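Local coordinates for protein ATP-citrate lyase beta-subunit (Chlorobium limicola, PDB 6HXJ) that probably takes part in the ATP-driven cleavage of citrate with coenzyme A to give acetyl-CoA and oxaloacetate, at residues S121-G124 with D130-D133; P191-K196 with R200-D205; T306-P311 with G346-V351; Q371-E374 with D378-V381. All coordinates share one frame; numbering follows the deposited sequence.

Contact 1 (S121-G124 with D130-D133)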
# COMPACT_ATOMS: atom_id res chain seq x y z
N SER A 121 12.71 30.40 75.39
CA SER A 121 13.03 31.34 76.47
C SER A 121 11.77 31.93 77.06
O SER A 121 10.78 32.15 76.36
CB SER A 121 13.94 32.46 75.98
OG SER A 121 14.51 33.14 77.08
N LYS A 122 11.80 32.19 78.36
CA LYS A 122 10.70 32.82 79.08
C LYS A 122 10.81 34.35 78.94
O LYS A 122 9.82 35.05 79.12
CB LYS A 122 10.72 32.41 80.56
CG LYS A 122 9.35 32.17 81.16
CD LYS A 122 9.44 31.67 82.60
CE LYS A 122 8.10 31.73 83.29
NZ LYS A 122 8.24 31.66 84.77
N HIS A 123 12.03 34.83 78.63
CA HIS A 123 12.37 36.23 78.43
C HIS A 123 12.27 36.61 76.97
O HIS A 123 13.28 36.74 76.28
CB HIS A 123 13.78 36.53 78.95
CG HIS A 123 13.90 36.41 80.43
ND1 HIS A 123 13.26 37.29 81.28
CD2 HIS A 123 14.59 35.51 81.16
CE1 HIS A 123 13.57 36.89 82.50
NE2 HIS A 123 14.37 35.82 82.48
N GLY A 124 11.05 36.83 76.52
CA GLY A 124 10.78 37.21 75.14
C GLY A 124 10.73 38.70 74.91
O GLY A 124 10.59 39.48 75.85
N ASP A 130 20.51 40.13 76.11
CA ASP A 130 21.28 39.94 77.35
C ASP A 130 20.91 38.62 78.02
O ASP A 130 21.78 37.94 78.57
CB ASP A 130 21.11 41.14 78.31
CG ASP A 130 22.15 41.21 79.43
OD1 ASP A 130 23.35 41.42 79.11
OD2 ASP A 130 21.76 41.13 80.61
N ASN A 131 19.61 38.24 77.91
CA ASN A 131 19.00 37.03 78.45
C ASN A 131 19.17 35.83 77.51
O ASN A 131 18.20 35.17 77.11
CB ASN A 131 17.52 37.26 78.81
CG ASN A 131 17.31 38.20 79.96
OD1 ASN A 131 17.91 38.06 81.03
ND2 ASN A 131 16.47 39.19 79.75
N TRP A 132 20.42 35.55 77.15
CA TRP A 132 20.71 34.40 76.32
C TRP A 132 21.08 33.15 77.16
O TRP A 132 21.16 32.05 76.61
CB TRP A 132 21.74 34.70 75.22
CG TRP A 132 21.62 33.76 74.06
CD1 TRP A 132 22.43 32.69 73.78
CD2 TRP A 132 20.54 33.69 73.11
NE1 TRP A 132 21.95 32.01 72.69
CE2 TRP A 132 20.79 32.60 72.25
CE3 TRP A 132 19.39 34.48 72.88
CZ2 TRP A 132 19.96 32.28 71.18
CZ3 TRP A 132 18.56 34.15 71.82
CH2 TRP A 132 18.84 33.06 70.98
N ASP A 133 21.21 33.30 78.49
CA ASP A 133 21.48 32.17 79.40
C ASP A 133 20.13 31.52 79.74
O ASP A 133 20.08 30.34 80.11
CB ASP A 133 22.18 32.65 80.69
CG ASP A 133 23.69 32.40 80.79
OD1 ASP A 133 24.35 32.25 79.74
OD2 ASP A 133 24.21 32.43 81.93

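Contact 2 (P191-K196 with R200-D205)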
# COMPACT_ATOMS: atom_id res chain seq x y z
N PRO A 191 7.94 38.30 69.88
CA PRO A 191 7.47 37.46 70.98
C PRO A 191 6.30 36.54 70.69
O PRO A 191 5.46 36.80 69.82
CB PRO A 191 7.09 38.48 72.05
CG PRO A 191 6.59 39.69 71.26
CD PRO A 191 7.22 39.59 69.86
N LEU A 192 6.24 35.47 71.48
CA LEU A 192 5.11 34.56 71.58
C LEU A 192 4.45 35.09 72.88
O LEU A 192 4.98 34.91 73.99
CB LEU A 192 5.54 33.07 71.69
CG LEU A 192 4.39 32.09 72.04
CD1 LEU A 192 3.46 31.86 70.86
CD2 LEU A 192 4.91 30.79 72.64
N VAL A 193 3.38 35.85 72.71
CA VAL A 193 2.73 36.49 73.84
C VAL A 193 1.61 35.64 74.43
O VAL A 193 1.01 34.82 73.74
CB VAL A 193 2.27 37.94 73.53
CG1 VAL A 193 3.44 38.79 73.05
CG2 VAL A 193 1.12 37.96 72.53
N ILE A 194 1.36 35.85 75.73
CA ILE A 194 0.29 35.22 76.51
C ILE A 194 -0.60 36.29 77.14
O ILE A 194 -0.11 37.26 77.72
CB ILE A 194 0.82 34.19 77.56
CG1 ILE A 194 -0.30 33.54 78.41
CG2 ILE A 194 1.84 34.82 78.51
CD1 ILE A 194 -1.24 32.67 77.75
N ARG A 195 -1.92 36.08 77.03
CA ARG A 195 -2.95 36.92 77.64
C ARG A 195 -3.55 36.06 78.76
O ARG A 195 -4.52 35.32 78.54
CB ARG A 195 -3.98 37.37 76.60
CG ARG A 195 -5.03 38.36 77.14
CD ARG A 195 -5.76 39.10 76.03
NE ARG A 195 -6.76 38.27 75.35
CZ ARG A 195 -7.51 38.67 74.33
NH1 ARG A 195 -8.39 37.84 73.78
NH2 ARG A 195 -7.37 39.90 73.84
N LYS A 196 -2.90 36.10 79.93
CA LYS A 196 -3.19 35.30 81.12
C LYS A 196 -4.68 35.27 81.52
O LYS A 196 -5.19 34.18 81.78
CB LYS A 196 -2.30 35.71 82.30
CG LYS A 196 -0.85 35.31 82.08
CD LYS A 196 0.06 35.64 83.24
CE LYS A 196 1.47 35.38 82.79
NZ LYS A 196 2.40 35.12 83.91
N ARG A 200 -5.09 32.96 76.32
CA ARG A 200 -4.89 33.01 74.87
C ARG A 200 -3.46 33.43 74.47
O ARG A 200 -2.97 34.46 74.92
CB ARG A 200 -5.93 33.90 74.18
CG ARG A 200 -6.97 33.12 73.38
CD ARG A 200 -7.97 34.06 72.73
NE ARG A 200 -9.33 33.53 72.78
CZ ARG A 200 -10.43 34.28 72.81
NH1 ARG A 200 -10.34 35.60 72.81
NH2 ARG A 200 -11.63 33.71 72.86
N PHE A 201 -2.83 32.63 73.59
CA PHE A 201 -1.49 32.85 73.06
C PHE A 201 -1.56 33.46 71.65
O PHE A 201 -2.55 33.27 70.94
CB PHE A 201 -0.74 31.52 73.00
CG PHE A 201 -0.16 30.97 74.28
CD1 PHE A 201 -0.92 30.15 75.11
CD2 PHE A 201 1.17 31.19 74.62
CE1 PHE A 201 -0.37 29.60 76.27
CE2 PHE A 201 1.72 30.64 75.78
CZ PHE A 201 0.94 29.85 76.60
N ALA A 202 -0.50 34.18 71.25
CA ALA A 202 -0.36 34.79 69.93
C ALA A 202 1.10 34.95 69.55
O ALA A 202 1.91 35.43 70.35
CB ALA A 202 -1.06 36.15 69.86
N ALA A 203 1.43 34.56 68.32
CA ALA A 203 2.76 34.70 67.73
C ALA A 203 2.78 36.09 67.12
O ALA A 203 2.13 36.31 66.10
CB ALA A 203 2.97 33.65 66.65
N LEU A 204 3.43 37.04 67.79
CA LEU A 204 3.42 38.43 67.33
C LEU A 204 4.35 38.68 66.13
O LEU A 204 3.86 39.22 65.13
CB LEU A 204 3.68 39.40 68.49
CG LEU A 204 2.48 40.22 68.97
CD1 LEU A 204 1.24 39.36 69.23
CD2 LEU A 204 2.85 41.02 70.18
N ASP A 205 5.66 38.31 66.22
CA ASP A 205 6.63 38.51 65.12
C ASP A 205 7.07 37.18 64.57
O ASP A 205 7.79 36.44 65.23
CB ASP A 205 7.86 39.34 65.54
CG ASP A 205 7.58 40.80 65.90
OD1 ASP A 205 6.93 41.51 65.09
OD2 ASP A 205 8.08 41.25 66.96

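Contact 3 (T306-P311 with G346-V351)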
# COMPACT_ATOMS: atom_id res chain seq x y z
N THR A 306 22.78 43.24 28.74
CA THR A 306 22.51 43.90 30.03
C THR A 306 23.80 44.50 30.64
O THR A 306 23.78 45.65 31.10
CB THR A 306 21.86 42.87 31.00
OG1 THR A 306 20.77 42.20 30.37
CG2 THR A 306 21.41 43.47 32.32
N ILE A 307 24.90 43.71 30.63
CA ILE A 307 26.21 44.08 31.19
C ILE A 307 26.82 45.27 30.43
O ILE A 307 27.38 46.18 31.05
CB ILE A 307 27.13 42.84 31.28
CG1 ILE A 307 26.59 41.92 32.39
CG2 ILE A 307 28.60 43.21 31.60
CD1 ILE A 307 26.87 40.52 32.22
N CYS A 308 26.64 45.30 29.11
CA CYS A 308 27.13 46.36 28.23
C CYS A 308 26.35 47.67 28.44
O CYS A 308 26.94 48.75 28.33
CB CYS A 308 27.09 45.91 26.78
SG CYS A 308 28.03 44.38 26.42
N ARG A 309 25.04 47.57 28.75
CA ARG A 309 24.16 48.71 29.01
C ARG A 309 24.54 49.47 30.31
O ARG A 309 24.17 50.63 30.45
CB ARG A 309 22.68 48.26 29.04
CG ARG A 309 22.06 47.94 27.67
CD ARG A 309 20.71 47.24 27.81
NE ARG A 309 20.37 46.39 26.65
CZ ARG A 309 19.49 45.39 26.66
NH1 ARG A 309 18.83 45.09 27.77
NH2 ARG A 309 19.27 44.68 25.56
N LEU A 310 25.31 48.83 31.23
CA LEU A 310 25.76 49.39 32.52
C LEU A 310 26.55 50.72 32.44
O LEU A 310 27.40 50.88 31.55
CB LEU A 310 26.58 48.35 33.33
CG LEU A 310 25.79 47.18 33.92
CD1 LEU A 310 26.73 46.07 34.34
CD2 LEU A 310 24.98 47.59 35.12
N PRO A 311 26.24 51.68 33.37
CA PRO A 311 26.91 52.98 33.33
C PRO A 311 28.34 52.98 33.87
O PRO A 311 28.66 52.28 34.85
CB PRO A 311 26.00 53.87 34.18
CG PRO A 311 25.38 52.96 35.16
CD PRO A 311 25.24 51.63 34.46
N GLY A 346 26.39 51.78 20.24
CA GLY A 346 27.37 52.72 20.77
C GLY A 346 27.70 52.57 22.24
O GLY A 346 28.15 53.53 22.89
N TYR A 347 27.49 51.37 22.79
CA TYR A 347 27.71 51.13 24.21
C TYR A 347 29.15 50.79 24.60
O TYR A 347 29.59 51.14 25.71
CB TYR A 347 26.77 50.04 24.74
CG TYR A 347 25.37 50.54 25.03
CD1 TYR A 347 25.09 51.26 26.19
CD2 TYR A 347 24.31 50.24 24.17
CE1 TYR A 347 23.80 51.71 26.47
CE2 TYR A 347 23.02 50.68 24.45
CZ TYR A 347 22.77 51.42 25.59
OH TYR A 347 21.49 51.85 25.86
N LEU A 348 29.87 50.06 23.72
CA LEU A 348 31.23 49.59 24.00
C LEU A 348 32.34 50.48 23.39
O LEU A 348 33.35 49.97 22.87
CB LEU A 348 31.39 48.11 23.58
CG LEU A 348 30.39 47.11 24.16
CD1 LEU A 348 30.52 45.76 23.47
CD2 LEU A 348 30.46 47.01 25.68
N GLU A 349 32.19 51.81 23.52
CA GLU A 349 33.15 52.80 23.04
C GLU A 349 34.23 53.04 24.12
O GLU A 349 33.92 53.54 25.21
CB GLU A 349 32.44 54.11 22.64
CG GLU A 349 31.48 53.97 21.46
CD GLU A 349 30.84 55.26 20.95
OE1 GLU A 349 29.59 55.31 20.91
OE2 GLU A 349 31.58 56.19 20.56
N GLY A 350 35.46 52.61 23.83
CA GLY A 350 36.59 52.77 24.72
C GLY A 350 36.83 51.64 25.70
O GLY A 350 37.95 51.47 26.18
N VAL A 351 35.78 50.86 26.00
CA VAL A 351 35.85 49.72 26.92
C VAL A 351 36.73 48.59 26.35
O VAL A 351 36.69 48.30 25.15
CB VAL A 351 34.46 49.21 27.37
CG1 VAL A 351 33.64 50.32 28.01
CG2 VAL A 351 33.72 48.61 26.19

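Contact 4 (Q371-E374 with D378-V381)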
# COMPACT_ATOMS: atom_id res chain seq x y z
N GLN A 371 38.51 37.00 16.85
CA GLN A 371 38.20 37.61 15.56
C GLN A 371 37.60 38.98 15.82
O GLN A 371 37.90 39.90 15.06
CB GLN A 371 37.21 36.75 14.77
CG GLN A 371 36.80 37.30 13.41
CD GLN A 371 35.74 36.45 12.76
OE1 GLN A 371 34.73 36.07 13.36
NE2 GLN A 371 35.93 36.18 11.48
N LEU A 372 36.81 39.13 16.90
CA LEU A 372 36.22 40.42 17.27
C LEU A 372 37.24 41.56 17.33
O LEU A 372 36.83 42.71 17.36
CB LEU A 372 35.40 40.37 18.55
CG LEU A 372 33.99 39.81 18.44
CD1 LEU A 372 33.39 39.64 19.82
CD2 LEU A 372 33.07 40.73 17.67
N GLN A 373 38.56 41.27 17.26
CA GLN A 373 39.63 42.27 17.15
C GLN A 373 39.58 42.99 15.80
O GLN A 373 39.89 44.19 15.75
CB GLN A 373 41.03 41.63 17.31
CG GLN A 373 41.46 41.39 18.75
CD GLN A 373 42.70 40.52 18.93
OE1 GLN A 373 42.84 39.86 19.96
NE2 GLN A 373 43.63 40.50 17.98
N GLU A 374 39.19 42.30 14.71
CA GLU A 374 39.21 42.98 13.42
C GLU A 374 37.97 43.90 13.25
O GLU A 374 38.02 44.84 12.46
CB GLU A 374 39.50 42.06 12.19
CG GLU A 374 38.59 40.90 11.87
CD GLU A 374 39.31 39.65 11.40
OE1 GLU A 374 39.52 38.74 12.23
OE2 GLU A 374 39.73 39.61 10.22
N ASP A 378 38.61 46.40 21.55
CA ASP A 378 39.85 46.36 22.35
C ASP A 378 39.79 45.07 23.25
O ASP A 378 39.74 45.13 24.49
CB ASP A 378 39.98 47.66 23.17
CG ASP A 378 41.40 48.02 23.61
OD1 ASP A 378 42.09 47.16 24.20
OD2 ASP A 378 41.79 49.20 23.44
N ILE A 379 39.76 43.90 22.60
CA ILE A 379 39.59 42.60 23.24
C ILE A 379 40.92 41.81 23.35
O ILE A 379 41.62 41.60 22.36
CB ILE A 379 38.44 41.79 22.53
CG1 ILE A 379 38.11 40.47 23.26
CG2 ILE A 379 38.70 41.55 21.03
CD1 ILE A 379 36.73 39.94 22.97
N HIS A 380 41.24 41.39 24.60
CA HIS A 380 42.40 40.54 24.94
C HIS A 380 41.84 39.18 25.34
O HIS A 380 41.02 39.09 26.27
CB HIS A 380 43.27 41.17 26.07
CG HIS A 380 43.75 42.56 25.76
ND1 HIS A 380 42.95 43.67 26.01
CD2 HIS A 380 44.90 42.97 25.18
CE1 HIS A 380 43.65 44.71 25.59
NE2 HIS A 380 44.83 44.34 25.09
N VAL A 381 42.20 38.13 24.58
CA VAL A 381 41.70 36.79 24.85
C VAL A 381 42.88 35.86 25.16
O VAL A 381 43.88 35.78 24.43
CB VAL A 381 40.66 36.20 23.82
CG1 VAL A 381 40.26 37.19 22.72
CG2 VAL A 381 41.04 34.83 23.25

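Contact 1 (S121-G124 with D130-D133)
In the long loop that joins strand 115-121 to strand 136-141 of the antiparallel sheet in the ATP-grasp region, His123 on the outgoing limb meets Asn131 on the returning one. The amide of Asn131 stacks over one face of the imidazole, with CG 3.8 Å above the ring plane and displaced toward the rim, and the planes of the two groups differ by only 19°. ND2 is 3.8 Å from CG of His123, so the amide covers the root of the ring more than its far end. In both residues CG stands anti to the carbonyl carbon (chi1 -67° in each), which turns the two groups toward each other. Asn131 is also the centre of an inverse gamma turn, and its ND2 makes a weak hydrogen bond to Asp127 O. With an alanine at this position, the histidine face would probably lose its flat cover, and the oxygen of Asp127 would be left without that donor. Ser134 OG links the limbs by hydrogen bonds to Ser121 OG and Asn131 O, and at the root of the side chains CB of His123 rests 3.8 Å from CB of Asn131.

Contact 2 (P191-K196 with R200-D205)
Residues 191-195 and 200-203 pair as the antiparallel arms of a beta hairpin, neighbouring strands of the antiparallel sheet in the ATP-grasp region. Backbone bonds set the register: Val193 and Ala202 form a hydrogen-bonded pair with bonds in both directions, Val193 N reaching Ala202 O at 2.8 Å. Arg195 N likewise donates to Arg200 O, the return bond being weak. Past the regular pairing, Leu204 N still bonds to Pro191 O at 2.9 Å, and a cis peptide bond precedes that proline.

Apolar packing falls on two faces. On the side facing helix 163-181, Ile194 makes a CH-pi contact over one face of the Phe201 ring: CD1 lies 3.6 Å from the ring centroid and 16° off the normal. The Ile194 chain leaves anti to the backbone N (chi1 178°) and turns at chi2, bringing the methyl over the ring. A serine in place of Phe201 would probably leave that methyl without its aromatic partner and open a gap toward Ile164 and Val168 of the helix. On the other face Val193 CG2 meets Leu204 CD1 at 3.6 Å and the methyl of Ala202.

Charge gathers near the turn. The side chains of Arg195 and Arg200 lie side by side, pointing the same way, with their guanidinium planes 52° apart. Asp198 takes a salt bridge from Arg195 NE and a weak, long ion pair from Arg200 NE. Asp198 thus probably balances part of the positive charge that the two arginines bring together on the face that carries Val193 and Ala202.

Contact 3 (T306-P311 with G346-V351)
Cys308 and Arg309, in the last turn of helix 297-309, pack against Tyr347 and Leu348 in the loop that leads from helix 328-344 into strand 352-356. The apolar part is the deeper one. CD2 of Leu348 sits 3.7 Å from SG of Cys308 and equally far from its CB, so a single methyl branch touches the cysteine side chain at both atoms; the other branch, CD1, stands a little further from the sulfur. Phe339 and Ser342 of helix 328-344 border both residues, and the pair therefore fills the seam between neighbouring helices.

The aromatic part lies nearer the surface. Tyr347 has its CG anti to the carbonyl carbon (chi1 -80°), which lays the ring across the helix end. CG of Arg309 stands 4.1 Å above one ring face, offset toward the rim, and CA of the same arginine is 3.9 Å from Tyr347 CD1. Beyond CG the arginine chain runs on extended; the methylene CG is the side-chain atom over the face, and the guanidinium plane is inclined 57° to the ring. The charged end has a weak, long ion pair with Glu305 one turn earlier.

Polar groups contribute little: no hydrogen bond joins the two segments, and Cys308 O approaches the Tyr347 ring obliquely. Just before the tyrosine, Gly346 closes helix 328-344 in a Schellman motif. Chemically, the joint depends on shape and dispersion, with sulfur and leucine methyls inside and the aromatic ring lying outside against an aliphatic stem.

Contact 4 (Q371-E374 with D378-V381)
OE1 of Gln373 accepts a hydrogen bond from Lys370 NZ, one turn back, and this bond probably steadies the amide whose stem lies against Ile379. No hydrogen bond passes between the segments: OE1 and the backbone O of Ile379 are neighbours, but both are acceptors. The segments are joined by a methyl contact, CG2 of Ile379 to CG of Gln373 at 3.6 Å, with the two side chains crossing at about a right angle. In Ile379, CG1 is anti to the backbone N (chi1 -173°), and this leaves CG2 as the branch that meets the residues just after helix 362-371. The same methyl lies 4.3 Å from CB of Leu372, whose chain reaches across to Ile336 and Arg340 of helix 328-344. Ile379 is buried further by Ile369 of helix 362-371 and by Ile353 and Val355 of the adjoining strand. Ile379 and Val381 turn toward helix 362-371, while Asp378, salt-bridged to Lys352, and His380, its ring stacked on Trp354, turn the other way, the alternation of a beta strand. The short return from helix 362-371 completes the beta-alpha-beta crossover from strand 352-356 to its parallel neighbour 378-382, the outermost strand within this chain of a mixed sheet.

How the contacts relate
The four contacts follow one another along the chain and fall into two pairs. Contacts 1 and 2 belong to the antiparallel sheet of the ATP-grasp region, their centres 16 Å apart without touching: contact 2 joins strands 184-195 and 200-210, while contact 1 closes a loop beside strand 115-121. Contacts 3 and 4 lie in the citrate-binding region, also 16 Å apart centre to centre, and meet where Val351 O packs on Asp378 CB; they mark successive helix-to-strand returns leading into the parallel neighbours 352-356 and 378-382. Some 54 to 65 Å separates the centres of one pair from those of the other, across the chain's centre, consistent with two differently built regions in one subunit.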